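Local structure of DUF3216 domain-containing protein (Pyrococcus furiosus, 2HJM) at residues 28-32 and 51-56. The protein is of unknown function, an all-helical member of the DUF3216 family that assembles from four copies of the chain. Numbering follows the deposited sequence.
Sequences AIERF and SIYGFL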
# COMPACT_ATOMS: atom_id res chain seq x y z
N ALA A 28 1.48 11.93 21.15
CA ALA A 28 1.00 10.56 21.36
C ALA A 28 1.36 9.65 20.19
O ALA A 28 1.81 8.52 20.39
CB ALA A 28 -0.50 10.57 21.57
N ILE A 29 1.16 10.14 18.97
CA ILE A 29 1.50 9.36 17.79
C ILE A 29 2.95 8.90 17.90
O ILE A 29 3.23 7.70 17.85
CB ILE A 29 1.34 10.20 16.50
CG1 ILE A 29 -0.14 10.52 16.28
CG2 ILE A 29 1.91 9.44 15.30
CD1 ILE A 29 -0.41 11.39 15.06
N GLU A 30 3.87 9.85 18.04
CA GLU A 30 5.28 9.52 18.16
C GLU A 30 5.44 8.43 19.21
O GLU A 30 6.09 7.40 18.97
CB GLU A 30 6.10 10.75 18.55
CG GLU A 30 6.08 11.86 17.50
CD GLU A 30 6.71 13.15 18.00
OE1 GLU A 30 6.34 13.62 19.11
OE2 GLU A 30 7.56 13.72 17.29
N ARG A 31 4.84 8.64 20.37
CA ARG A 31 4.93 7.64 21.42
C ARG A 31 4.49 6.30 20.84
O ARG A 31 5.15 5.29 21.05
CB ARG A 31 4.06 8.03 22.60
N PHE A 32 3.39 6.29 20.08
CA PHE A 32 2.90 5.06 19.49
C PHE A 32 3.84 4.46 18.42
O PHE A 32 4.22 3.29 18.50
CB PHE A 32 1.48 5.28 18.91
CG PHE A 32 0.83 4.02 18.39
CD1 PHE A 32 1.18 3.50 17.14
CD2 PHE A 32 -0.07 3.32 19.17
CE1 PHE A 32 0.63 2.30 16.69
CE2 PHE A 32 -0.62 2.11 18.72
CZ PHE A 32 -0.26 1.61 17.48
N SER A 51 -1.01 -1.78 12.04
CA SER A 51 -1.23 -1.30 13.40
C SER A 51 -1.16 0.23 13.43
O SER A 51 -2.05 0.90 13.95
CB SER A 51 -0.19 -1.88 14.34
OG SER A 51 -0.11 -3.28 14.19
N ILE A 52 -0.11 0.79 12.85
CA ILE A 52 0.04 2.23 12.84
C ILE A 52 -1.10 2.89 12.07
O ILE A 52 -1.70 3.85 12.56
CB ILE A 52 1.39 2.65 12.21
CG1 ILE A 52 2.55 2.04 12.99
CG2 ILE A 52 1.53 4.16 12.21
CD1 ILE A 52 3.88 2.24 12.32
N TYR A 53 -1.39 2.40 10.87
CA TYR A 53 -2.44 2.97 10.02
C TYR A 53 -3.79 2.89 10.69
O TYR A 53 -4.55 3.86 10.67
CB TYR A 53 -2.49 2.26 8.66
CG TYR A 53 -1.34 2.60 7.74
CD1 TYR A 53 -1.03 1.77 6.67
CD2 TYR A 53 -0.54 3.73 7.95
CE1 TYR A 53 0.05 2.05 5.83
CE2 TYR A 53 0.54 4.01 7.12
CZ TYR A 53 0.83 3.17 6.06
OH TYR A 53 1.90 3.44 5.23
N GLY A 54 -4.11 1.73 11.27
CA GLY A 54 -5.39 1.60 11.94
C GLY A 54 -5.46 2.63 13.04
O GLY A 54 -6.51 3.25 13.28
N PHE A 55 -4.33 2.82 13.70
CA PHE A 55 -4.18 3.77 14.79
C PHE A 55 -4.43 5.19 14.29
O PHE A 55 -5.12 5.98 14.95
CB PHE A 55 -2.77 3.63 15.35
CG PHE A 55 -2.44 4.63 16.41
CD1 PHE A 55 -1.47 5.60 16.19
CD2 PHE A 55 -3.09 4.61 17.63
CE1 PHE A 55 -1.15 6.53 17.18
CE2 PHE A 55 -2.78 5.54 18.62
CZ PHE A 55 -1.81 6.50 18.39
N LEU A 56 -3.90 5.53 13.12
CA LEU A 56 -4.11 6.85 12.59
C LEU A 56 -5.58 7.03 12.22
O LEU A 56 -6.13 8.12 12.37
CB LEU A 56 -3.26 7.07 11.34
CG LEU A 56 -1.74 6.92 11.46
CD1 LEU A 56 -1.15 7.25 10.10
CD2 LEU A 56 -1.17 7.82 12.54
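Phe32 and Phe55 lie face over face between two nearly antiparallel helices, whose segments 28-32 and 51-56 run at 162° to each other. The ring centroids are 3.7 Å apart and the planes only 8° from parallel, which identifies a face-to-face stack rather than a T-shaped pair. Both phenylalanines have CG anti to the backbone N (chi1 -175° in Phe32); this torsion, with both CA-CB bonds aimed at the opposing helix, sends the two side chains past one another in opposite directions. The overlap therefore reaches beyond the rings: Phe55 CB stands 4.1 Å from the centroid of the Phe32 ring and makes a CH-pi contact over its face, while Phe32 CB approaches Phe55 CE1.

Away from this stack the fit is looser. Ile29 brings its CA to the edge of the Phe55 ring, 3.9 Å from CE1, but its CD1 comes no nearer than 4.4 Å to Leu56 CD2. At the other end, Ile52 CG1 lies 4.2 Å from Phe32 CE1. On the outer side of helix 23-34, Glu30 points away from helix 45-63 and forms a salt bridge with Lys14. Helix 6-18 packs against Ile29 and Ile52, and a second subunit adds its Arg83 beside Phe32 and its Gly58 beside Phe55, placing the pair next to a subunit interface.

With an alanine in place of Phe32, one face of the Phe55 ring would probably lose its stacking partner, and a gap is likely to open between the segments, whose axes are 11.3 Å apart at their closest approach. No hydrogen bond links the two segments, and all six touching residues are buried; the chemistry implies that helices 23-34 and 45-63 cohere here through aromatic stacking and apolar contact.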